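Local structure of protein MJ1225 (Methanocaldococcus jannaschii, 3KH5) at residues V3-I8 / E99-D104; D135-L140 / D274-F279; E187-G192 / D261-I266. The protein is of unknown function but binds AMP and ADP through its CBS domains and is a putative archaeal homolog of the gamma subunit of AMPK. All coordinates share one frame; numbering follows the deposited sequence.

In the fold
Along the chain contact 1 (3-8 with 99-104) closes before contact 2 (135-140 with 274-279) opens, and contact 3 (187-192 with 261-266) falls within the span that contact 2 bridges. Contacts 1 and 2 are neighbours, their centres about 14 Å apart, and they touch where Ile8 and Ile103 meet helix 133-140. Contact 3 is remote: its centre lies about 27 Å from that of contact 2 and about 40 Å from that of contact 1. Contact 1 joins the first two CBS ranges, contact 2 the second and fourth, contact 3 the third and fourth. Between them they bring residues of all four ranges together, and contact 2 contributes the ribose-binding aspartates of two ADP sites.

Contact 1: V3-I8 / E99-D104; sequences VRVMKI and ENADID
The guanidinium of Arg4 meets the 99-104 segment with its edge, where the carbonyl oxygens of Asn100 and Ala101 lie near its plane. Arg4 NE donates to Asn100 O at 2.9 Å, and Arg4 NH2 adds a weak second bond to that oxygen. The approach is not on a lone pair: NE stands 50° out of the Asn100 carbonyl plane. The chain of Arg4 bends at chi2 and chi3 (-124° and 125°), which brings NE up to Asn100 O.

Backbone bonds flank this grip. Ile103 N donates to Val3 O at 2.8 Å, and Val5 N to Ala101 O at 2.9 Å, so that Arg4 and Asp102 form a single beta bridge with their CA atoms 4.0 Å apart. A water extends the pairing: it donates to Ala101 O and accepts from Met6 N. Ala101 O is therefore gripped by two hydrogen bonds, one from Val5 N and one from the water, and Met6 CG also rests against Glu99 O.

Ile8 and Ile103 cross at about a right angle and pack tightly, with Ile8 CD1 and Ile103 CD1 only 3.5 Å apart. Elsewhere Val5 CG2 makes ordinary contact with Ala101 CB at 4.0 Å. Asp102 is the N-cap of helix 103-112; in the conformer given, OD1 accepts from Glu105 N and OD2 a weak bond from Asp104 N.

The isolated bridge thus ties the N-terminal segment of the first CBS range to the helix start of the second, beside helix 133-140 with its ADP-binding Asp135. Met6 and Glu99 touch Ile128 of strand 127-132, Ile8 packs on Ile131 of that strand and on Asp135 and Ala139 of helix 133-140, and Ile103 reaches Leu140 of the same helix.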
# COMPACT_ATOMS: atom_id res chain seq x y z
N VAL A 3 3.02 25.16 -10.26
CA VAL A 3 1.82 24.29 -10.47
C VAL A 3 1.41 23.68 -9.12
O VAL A 3 1.94 22.64 -8.73
CB VAL A 3 2.11 23.17 -11.50
CG1 VAL A 3 0.82 22.45 -11.89
CG2 VAL A 3 2.80 23.73 -12.74
N ARG A 4 0.46 24.31 -8.43
CA ARG A 4 0.12 23.90 -7.06
C ARG A 4 -0.53 22.52 -7.00
O ARG A 4 -1.45 22.22 -7.77
CB ARG A 4 -0.74 24.95 -6.35
CG ARG A 4 -0.11 26.32 -6.32
CD ARG A 4 0.03 26.86 -4.92
NE ARG A 4 1.42 27.23 -4.68
CZ ARG A 4 1.98 28.39 -5.03
NH1 ARG A 4 1.27 29.33 -5.64
NH2 ARG A 4 3.27 28.60 -4.76
N VAL A 5 -0.04 21.69 -6.08
CA VAL A 5 -0.58 20.35 -5.87
C VAL A 5 -2.07 20.40 -5.55
O VAL A 5 -2.82 19.50 -5.94
CB VAL A 5 0.15 19.53 -4.75
CG1 VAL A 5 1.52 19.11 -5.21
CG2 VAL A 5 0.20 20.28 -3.42
N MET A 6 -2.48 21.45 -4.83
CA MET A 6 -3.89 21.66 -4.52
C MET A 6 -4.77 21.69 -5.76
O MET A 6 -5.96 21.36 -5.69
CB MET A 6 -4.08 22.94 -3.69
CG MET A 6 -3.85 22.76 -2.19
SD MET A 6 -4.80 21.40 -1.46
CE MET A 6 -6.50 22.07 -1.53
N LYS A 7 -4.20 22.08 -6.90
CA LYS A 7 -4.92 22.09 -8.18
C LYS A 7 -5.31 20.69 -8.67
O LYS A 7 -6.32 20.53 -9.36
CB LYS A 7 -4.13 22.83 -9.27
CG LYS A 7 -4.41 24.32 -9.36
CD LYS A 7 -3.37 25.15 -8.63
CE LYS A 7 -3.87 26.58 -8.41
NZ LYS A 7 -2.73 27.53 -8.13
N ILE A 8 -4.50 19.69 -8.31
CA ILE A 8 -4.81 18.29 -8.62
C ILE A 8 -5.56 17.64 -7.48
O ILE A 8 -6.40 16.76 -7.69
CB ILE A 8 -3.53 17.46 -8.81
CG1 ILE A 8 -2.68 18.02 -9.96
CG2 ILE A 8 -3.85 15.98 -9.03
CD1 ILE A 8 -1.21 17.69 -9.79
N GLU A 99 -0.05 23.57 1.97
CA GLU A 99 -1.12 23.83 0.98
C GLU A 99 -0.66 24.65 -0.24
O GLU A 99 -1.36 24.71 -1.26
CB GLU A 99 -2.42 24.38 1.60
CG GLU A 99 -2.28 25.56 2.57
CD GLU A 99 -3.63 26.07 3.10
OE1 GLU A 99 -4.69 25.67 2.56
OE2 GLU A 99 -3.63 26.87 4.06
N ASN A 100 0.52 25.27 -0.13
CA ASN A 100 1.11 26.00 -1.25
C ASN A 100 2.25 25.26 -1.97
O ASN A 100 3.01 25.87 -2.73
CB ASN A 100 1.57 27.41 -0.82
CG ASN A 100 2.71 27.38 0.20
OD1 ASN A 100 2.55 26.92 1.33
ND2 ASN A 100 3.87 27.89 -0.20
N ALA A 101 2.37 23.96 -1.72
CA ALA A 101 3.36 23.12 -2.39
C ALA A 101 3.01 22.94 -3.86
O ALA A 101 1.82 22.85 -4.21
CB ALA A 101 3.46 21.77 -1.71
N ASP A 102 4.02 22.89 -4.72
CA ASP A 102 3.80 22.60 -6.14
C ASP A 102 4.07 21.14 -6.44
O ASP A 102 4.62 20.41 -5.61
CB ASP A 102 4.66 23.50 -7.04
CG ASP A 102 6.07 22.96 -7.24
OD1 ASP A 102 6.65 22.45 -6.25
OD2 ASP A 102 6.59 23.06 -8.37
N ILE A 103 3.68 20.72 -7.65
CA ILE A 103 3.85 19.35 -8.14
C ILE A 103 5.28 18.79 -8.09
O ILE A 103 5.47 17.60 -7.79
CB ILE A 103 3.31 19.27 -9.59
CG1 ILE A 103 2.71 17.90 -9.89
CG2 ILE A 103 4.39 19.70 -10.61
CD1 ILE A 103 1.95 17.83 -11.26
N ASP A 104 6.26 19.65 -8.39
CA ASP A 104 7.68 19.30 -8.35
C ASP A 104 8.05 18.80 -6.98
O ASP A 104 8.70 17.76 -6.84
CB ASP A 104 8.55 20.53 -8.66
CG ASP A 104 8.81 20.71 -10.14
OD1 ASP A 104 7.98 20.28 -10.97
OD2 ASP A 104 9.86 21.31 -10.48
O HOH W 1 -0.73 23.46 -3.38

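Contact 2: D135-L140 / D274-F279; sequences DVIRAL and DVLKYF. With ADP (adenosine-5'-diphosphate), chain E; ADP (adenosine-5'-diphosphate), chain B.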
# COMPACT_ATOMS: atom_id res chain seq x y z
N ASP A 135 -2.63 10.21 -8.36
CA ASP A 135 -3.22 11.54 -8.63
C ASP A 135 -2.34 12.33 -9.59
O ASP A 135 -2.84 13.00 -10.50
CB ASP A 135 -3.35 12.34 -7.33
CG ASP A 135 -4.44 11.83 -6.40
OD1 ASP A 135 -5.40 11.17 -6.87
OD2 ASP A 135 -4.35 12.11 -5.19
N VAL A 136 -1.03 12.26 -9.36
CA VAL A 136 -0.04 12.98 -10.17
C VAL A 136 0.12 12.37 -11.56
O VAL A 136 0.13 13.09 -12.56
CB VAL A 136 1.34 13.06 -9.45
CG1 VAL A 136 2.37 13.78 -10.32
CG2 VAL A 136 1.21 13.77 -8.11
N ILE A 137 0.24 11.04 -11.63
CA ILE A 137 0.35 10.36 -12.91
C ILE A 137 -0.88 10.63 -13.77
O ILE A 137 -0.77 10.87 -14.98
CB ILE A 137 0.55 8.84 -12.74
CG1 ILE A 137 1.91 8.55 -12.08
CG2 ILE A 137 0.46 8.12 -14.09
CD1 ILE A 137 2.12 7.10 -11.68
N ARG A 138 -2.06 10.60 -13.13
CA ARG A 138 -3.33 10.90 -13.79
C ARG A 138 -3.32 12.32 -14.36
O ARG A 138 -3.77 12.55 -15.48
CB ARG A 138 -4.51 10.71 -12.83
CG ARG A 138 -5.89 10.78 -13.48
CD ARG A 138 -7.01 10.46 -12.49
NE ARG A 138 -7.14 9.03 -12.22
CZ ARG A 138 -6.85 8.44 -11.06
NH1 ARG A 138 -6.42 9.17 -10.03
NH2 ARG A 138 -6.99 7.13 -10.92
N ALA A 139 -2.79 13.26 -13.58
CA ALA A 139 -2.73 14.66 -14.00
C ALA A 139 -1.73 14.88 -15.14
O ALA A 139 -1.95 15.76 -15.98
CB ALA A 139 -2.40 15.56 -12.82
N LEU A 140 -0.67 14.08 -15.19
CA LEU A 140 0.43 14.31 -16.14
C LEU A 140 0.52 13.29 -17.27
O LEU A 140 1.46 13.32 -18.07
CB LEU A 140 1.77 14.37 -15.39
CG LEU A 140 1.94 15.41 -14.28
CD1 LEU A 140 3.29 15.23 -13.60
CD2 LEU A 140 1.79 16.83 -14.80
N ASP A 274 8.14 4.35 -10.10
CA ASP A 274 9.02 4.24 -11.26
C ASP A 274 8.56 5.08 -12.44
O ASP A 274 9.38 5.69 -13.13
CB ASP A 274 9.11 2.79 -11.74
CG ASP A 274 9.76 1.89 -10.73
OD1 ASP A 274 10.74 2.31 -10.09
OD2 ASP A 274 9.28 0.74 -10.58
N VAL A 275 7.25 5.08 -12.68
CA VAL A 275 6.64 5.91 -13.73
C VAL A 275 6.99 7.37 -13.48
O VAL A 275 7.37 8.09 -14.41
CB VAL A 275 5.10 5.73 -13.81
CG1 VAL A 275 4.47 6.76 -14.74
CG2 VAL A 275 4.75 4.33 -14.27
N LEU A 276 6.89 7.80 -12.23
CA LEU A 276 7.17 9.19 -11.88
C LEU A 276 8.63 9.59 -12.08
O LEU A 276 8.94 10.79 -12.09
CB LEU A 276 6.69 9.52 -10.46
CG LEU A 276 5.19 9.72 -10.20
CD1 LEU A 276 4.98 9.98 -8.72
CD2 LEU A 276 4.62 10.87 -11.02
N LYS A 277 9.53 8.62 -12.26
CA LYS A 277 10.93 8.94 -12.55
C LYS A 277 11.11 9.57 -13.93
O LYS A 277 12.15 10.17 -14.21
CB LYS A 277 11.82 7.70 -12.40
CG LYS A 277 11.96 7.19 -10.98
CD LYS A 277 12.55 5.79 -10.99
CE LYS A 277 12.67 5.21 -9.59
NZ LYS A 277 13.18 3.81 -9.63
N TYR A 278 10.09 9.42 -14.79
CA TYR A 278 10.02 10.14 -16.07
C TYR A 278 10.10 11.65 -15.85
O TYR A 278 10.74 12.35 -16.63
CB TYR A 278 8.74 9.80 -16.85
CG TYR A 278 8.65 10.42 -18.24
CD1 TYR A 278 9.32 9.84 -19.32
CD2 TYR A 278 7.90 11.57 -18.47
CE1 TYR A 278 9.25 10.41 -20.59
CE2 TYR A 278 7.82 12.14 -19.74
CZ TYR A 278 8.49 11.55 -20.80
OH TYR A 278 8.42 12.09 -22.06
N PHE A 279 9.46 12.13 -14.79
CA PHE A 279 9.40 13.57 -14.50
C PHE A 279 10.43 14.03 -13.46
O PHE A 279 10.35 15.15 -12.96
CB PHE A 279 7.99 13.98 -14.05
CG PHE A 279 6.92 13.65 -15.06
CD1 PHE A 279 6.54 14.58 -16.03
CD2 PHE A 279 6.28 12.41 -15.04
CE1 PHE A 279 5.55 14.28 -16.96
CE2 PHE A 279 5.29 12.10 -15.97
CZ PHE A 279 4.92 13.04 -16.93
PB ADP E . 4.97 -1.00 -3.85
O1B ADP E . 3.72 -0.45 -4.43
O2B ADP E . 5.09 -2.63 -4.03
O3B ADP E . 5.12 -0.73 -2.26
PA ADP E . 6.83 1.12 -4.45
O1A ADP E . 6.25 2.11 -5.40
O2A ADP E . 6.73 1.55 -2.90
O3A ADP E . 6.23 -0.37 -4.61
O5' ADP E . 8.33 0.78 -4.84
C5' ADP E . 9.44 1.69 -4.68
C4' ADP E . 10.59 1.11 -5.54
O4' ADP E . 10.78 -0.29 -5.15
C3' ADP E . 10.27 1.11 -7.05
O3' ADP E . 11.47 1.34 -7.79
C2' ADP E . 9.75 -0.31 -7.31
O2' ADP E . 10.02 -0.73 -8.65
C1' ADP E . 10.54 -1.15 -6.29
N9 ADP E . 9.76 -2.39 -5.91
C8 ADP E . 8.45 -2.47 -5.63
N7 ADP E . 8.13 -3.73 -5.34
C5 ADP E . 9.23 -4.46 -5.44
C6 ADP E . 9.50 -5.82 -5.25
N6 ADP E . 8.53 -6.67 -4.91
N1 ADP E . 10.76 -6.25 -5.43
C2 ADP E . 11.73 -5.40 -5.77
N3 ADP E . 11.50 -4.11 -5.95
C4 ADP E . 10.26 -3.61 -5.79
PB ADP B . -3.47 4.25 -1.27
O1B ADP B . -4.90 4.05 -0.95
O2B ADP B . -2.80 2.91 -1.90
O3B ADP B . -2.57 4.57 0.02
PA ADP B . -3.42 5.12 -3.90
O1A ADP B . -4.21 3.90 -4.27
O2A ADP B . -3.45 6.44 -4.88
O3A ADP B . -3.21 5.45 -2.31
O5' ADP B . -4.86 5.80 -3.47
C5' ADP B . -6.18 5.40 -3.96
C4' ADP B . -7.00 6.60 -4.55
O4' ADP B . -7.98 7.16 -3.63
C3' ADP B . -6.02 7.72 -4.92
O3' ADP B . -6.30 8.20 -6.24
C2' ADP B . -6.22 8.81 -3.87
O2' ADP B . -6.43 10.04 -4.58
C1' ADP B . -7.50 8.44 -3.09
N9 ADP B . -7.37 8.29 -1.59
C8 ADP B . -6.43 7.60 -0.94
N7 ADP B . -6.64 7.68 0.38
C5 ADP B . -7.72 8.43 0.58
C6 ADP B . -8.42 8.86 1.71
N6 ADP B . -8.01 8.51 2.93
N1 ADP B . -9.51 9.63 1.55
C2 ADP B . -9.93 9.99 0.34
N3 ADP B . -9.29 9.59 -0.76
C4 ADP B . -8.19 8.82 -0.67
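Leu140 lays its CD1 methyl over the face of the Phe279 ring, 4.0 Å from the centroid and 7° off the ring normal, a CH-pi contact. The opposite face carries Tyr278 CD2, 3.6 Å above the plane, so the ring is sandwiched between a methyl and a neighbouring aromatic. Leu140 CB also meets the ring's far end, at 3.8 Å from Phe279 CZ.

Deeper in the interface the touching atoms are branch ends. Leu276 CD2 fits between two residues of helix 133-140, 3.7 Å from both Val136 CG1 and Ile137 CG1. With Val136 CG1 anti to its own backbone N (chi1 178°), that methyl is the one presented to Leu276. Ile137 CD1 reaches further to Val275 CG1 at 3.9 Å, and these two side chains cross at about a right angle. No hydrogen bond joins the segments; apolar contacts alone hold them together.

Each segment also carries a ribose-binding aspartate, a usual feature of CBS nucleotide sites. Asp274 takes two hydroxyls of the chain E ADP, O3' on OD1 and O2' on OD2, at 2.6 Å and 2.5 Å; Lys277 NZ forms a salt bridge to the same OD1. From the chain B ADP, O3' donates to Asp135 OD1 at 3.2 Å.

Helix 242-252 packs beside the contact through Val250 on Ile137 and Ala246 and Met249 on Val275. Helix 103-112 adds Ile107 against Val136, Ile103 against Leu140, and Phe110 and Leu111 against Leu276, leaving the contact largely buried among the helices.

Contact 3: E187-G192 / D261-I266; sequences EGRLVG and DENLRI
Arg189, Leu190 and Arg265 carry most of the buried surface. The guanidinium of Arg189 has Arg265 CD over one face, 3.0 Å above its plane and offset toward the rim, while Asn263 ND2 lies at its edge. Chi1 and chi2 carry Arg265 CD there, and its CG rests 3.4 Å from Gly188 O; the bend at chi3 then directs its own guanidinium, whose plane stands 36° from that of Arg189. The two NH1 atoms come too close for two donors, so the placement of these ends is doubtful.

Leu190 holds the backbone link: its N donates to Leu264 O at 2.9 Å, with a nearly straight 171° at the hydrogen. Its side chain runs across that of Ile266 in apolar contact, though the approach of Leu190 CB to Ile266 CD1 is doubtfully short.

Leu190 also packs on Pro258 and Val260 of strand 256-260, and Ile266 on Val185 of strand 181-186. The contact therefore brings the third and fourth CBS ranges together through one backbone bond, Leu190 N to Leu264 O. Opposite Val184 the strand carries two residues, Val191 and Gly192, a classic bulge in the antiparallel hairpin 181-195.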
# COMPACT_ATOMS: atom_id res chain seq x y z
N GLU A 187 9.30 -21.99 -9.78
CA GLU A 187 10.23 -22.50 -10.81
C GLU A 187 10.54 -21.40 -11.84
O GLU A 187 10.44 -21.62 -13.05
CB GLU A 187 9.65 -23.74 -11.51
CG GLU A 187 9.99 -25.10 -10.86
CD GLU A 187 10.82 -25.99 -11.77
OE1 GLU A 187 10.25 -26.60 -12.70
OE2 GLU A 187 12.05 -26.09 -11.55
N GLY A 188 10.90 -20.21 -11.34
CA GLY A 188 11.22 -19.06 -12.21
C GLY A 188 10.09 -18.38 -12.98
O GLY A 188 10.32 -17.36 -13.64
N ARG A 189 8.88 -18.93 -12.90
CA ARG A 189 7.70 -18.41 -13.62
C ARG A 189 6.73 -17.65 -12.71
O ARG A 189 6.48 -18.08 -11.58
CB ARG A 189 6.91 -19.57 -14.25
CG ARG A 189 7.22 -19.86 -15.73
CD ARG A 189 8.62 -20.48 -15.87
NE ARG A 189 8.98 -20.65 -17.28
CZ ARG A 189 10.23 -20.87 -17.70
NH1 ARG A 189 11.26 -20.93 -16.82
NH2 ARG A 189 10.46 -21.02 -19.00
N LEU A 190 6.19 -16.54 -13.21
CA LEU A 190 5.12 -15.80 -12.51
C LEU A 190 3.86 -16.65 -12.46
O LEU A 190 3.38 -17.12 -13.49
CB LEU A 190 4.81 -14.48 -13.22
CG LEU A 190 3.80 -13.53 -12.56
CD1 LEU A 190 4.38 -12.87 -11.32
CD2 LEU A 190 3.34 -12.48 -13.54
N VAL A 191 3.32 -16.84 -11.25
CA VAL A 191 2.15 -17.69 -11.08
C VAL A 191 1.02 -16.96 -10.36
O VAL A 191 -0.09 -17.49 -10.22
CB VAL A 191 2.50 -19.03 -10.37
CG1 VAL A 191 3.26 -19.96 -11.31
CG2 VAL A 191 3.29 -18.79 -9.09
N GLY A 192 1.31 -15.74 -9.91
CA GLY A 192 0.34 -14.90 -9.22
C GLY A 192 0.93 -13.61 -8.68
O GLY A 192 2.09 -13.29 -8.92
N ASP A 261 8.51 -12.30 -19.42
CA ASP A 261 8.79 -12.93 -20.70
C ASP A 261 7.50 -13.36 -21.35
O ASP A 261 6.43 -13.36 -20.71
CB ASP A 261 9.59 -14.21 -20.45
CG ASP A 261 11.08 -14.03 -20.61
OD1 ASP A 261 11.79 -15.05 -20.67
OD2 ASP A 261 11.55 -12.87 -20.68
N GLU A 262 7.59 -13.78 -22.61
CA GLU A 262 6.48 -14.49 -23.23
C GLU A 262 6.34 -15.86 -22.56
O GLU A 262 5.26 -16.46 -22.58
CB GLU A 262 6.69 -14.64 -24.74
CG GLU A 262 5.39 -14.84 -25.53
CD GLU A 262 4.88 -13.56 -26.20
OE1 GLU A 262 4.95 -12.47 -25.58
OE2 GLU A 262 4.39 -13.66 -27.35
N ASN A 263 7.42 -16.36 -21.96
CA ASN A 263 7.37 -17.60 -21.18
C ASN A 263 7.07 -17.38 -19.70
O ASN A 263 7.05 -18.33 -18.91
CB ASN A 263 8.63 -18.44 -21.36
CG ASN A 263 8.55 -19.34 -22.57
OD1 ASN A 263 8.59 -18.87 -23.71
ND2 ASN A 263 8.43 -20.64 -22.34
N LEU A 264 6.83 -16.12 -19.34
CA LEU A 264 6.41 -15.72 -18.00
C LEU A 264 7.53 -15.76 -16.98
O LEU A 264 7.27 -15.80 -15.77
CB LEU A 264 5.20 -16.54 -17.52
CG LEU A 264 3.96 -16.41 -18.40
CD1 LEU A 264 2.82 -17.28 -17.86
CD2 LEU A 264 3.51 -14.95 -18.53
N ARG A 265 8.77 -15.75 -17.45
CA ARG A 265 9.89 -15.52 -16.57
C ARG A 265 9.91 -14.05 -16.20
O ARG A 265 9.60 -13.20 -17.02
CB ARG A 265 11.20 -15.93 -17.24
CG ARG A 265 11.64 -17.32 -16.82
CD ARG A 265 12.20 -18.12 -17.99
NE ARG A 265 13.65 -18.31 -17.93
CZ ARG A 265 14.30 -18.97 -16.97
NH1 ARG A 265 13.65 -19.50 -15.94
NH2 ARG A 265 15.62 -19.08 -17.04
N ILE A 266 10.28 -13.77 -14.95
CA ILE A 266 10.25 -12.41 -14.42
C ILE A 266 11.49 -11.64 -14.83
O ILE A 266 12.62 -12.07 -14.54
CB ILE A 266 10.19 -12.41 -12.88
CG1 ILE A 266 9.21 -13.47 -12.37
CG2 ILE A 266 9.83 -11.00 -12.34
CD1 ILE A 266 7.78 -13.26 -12.83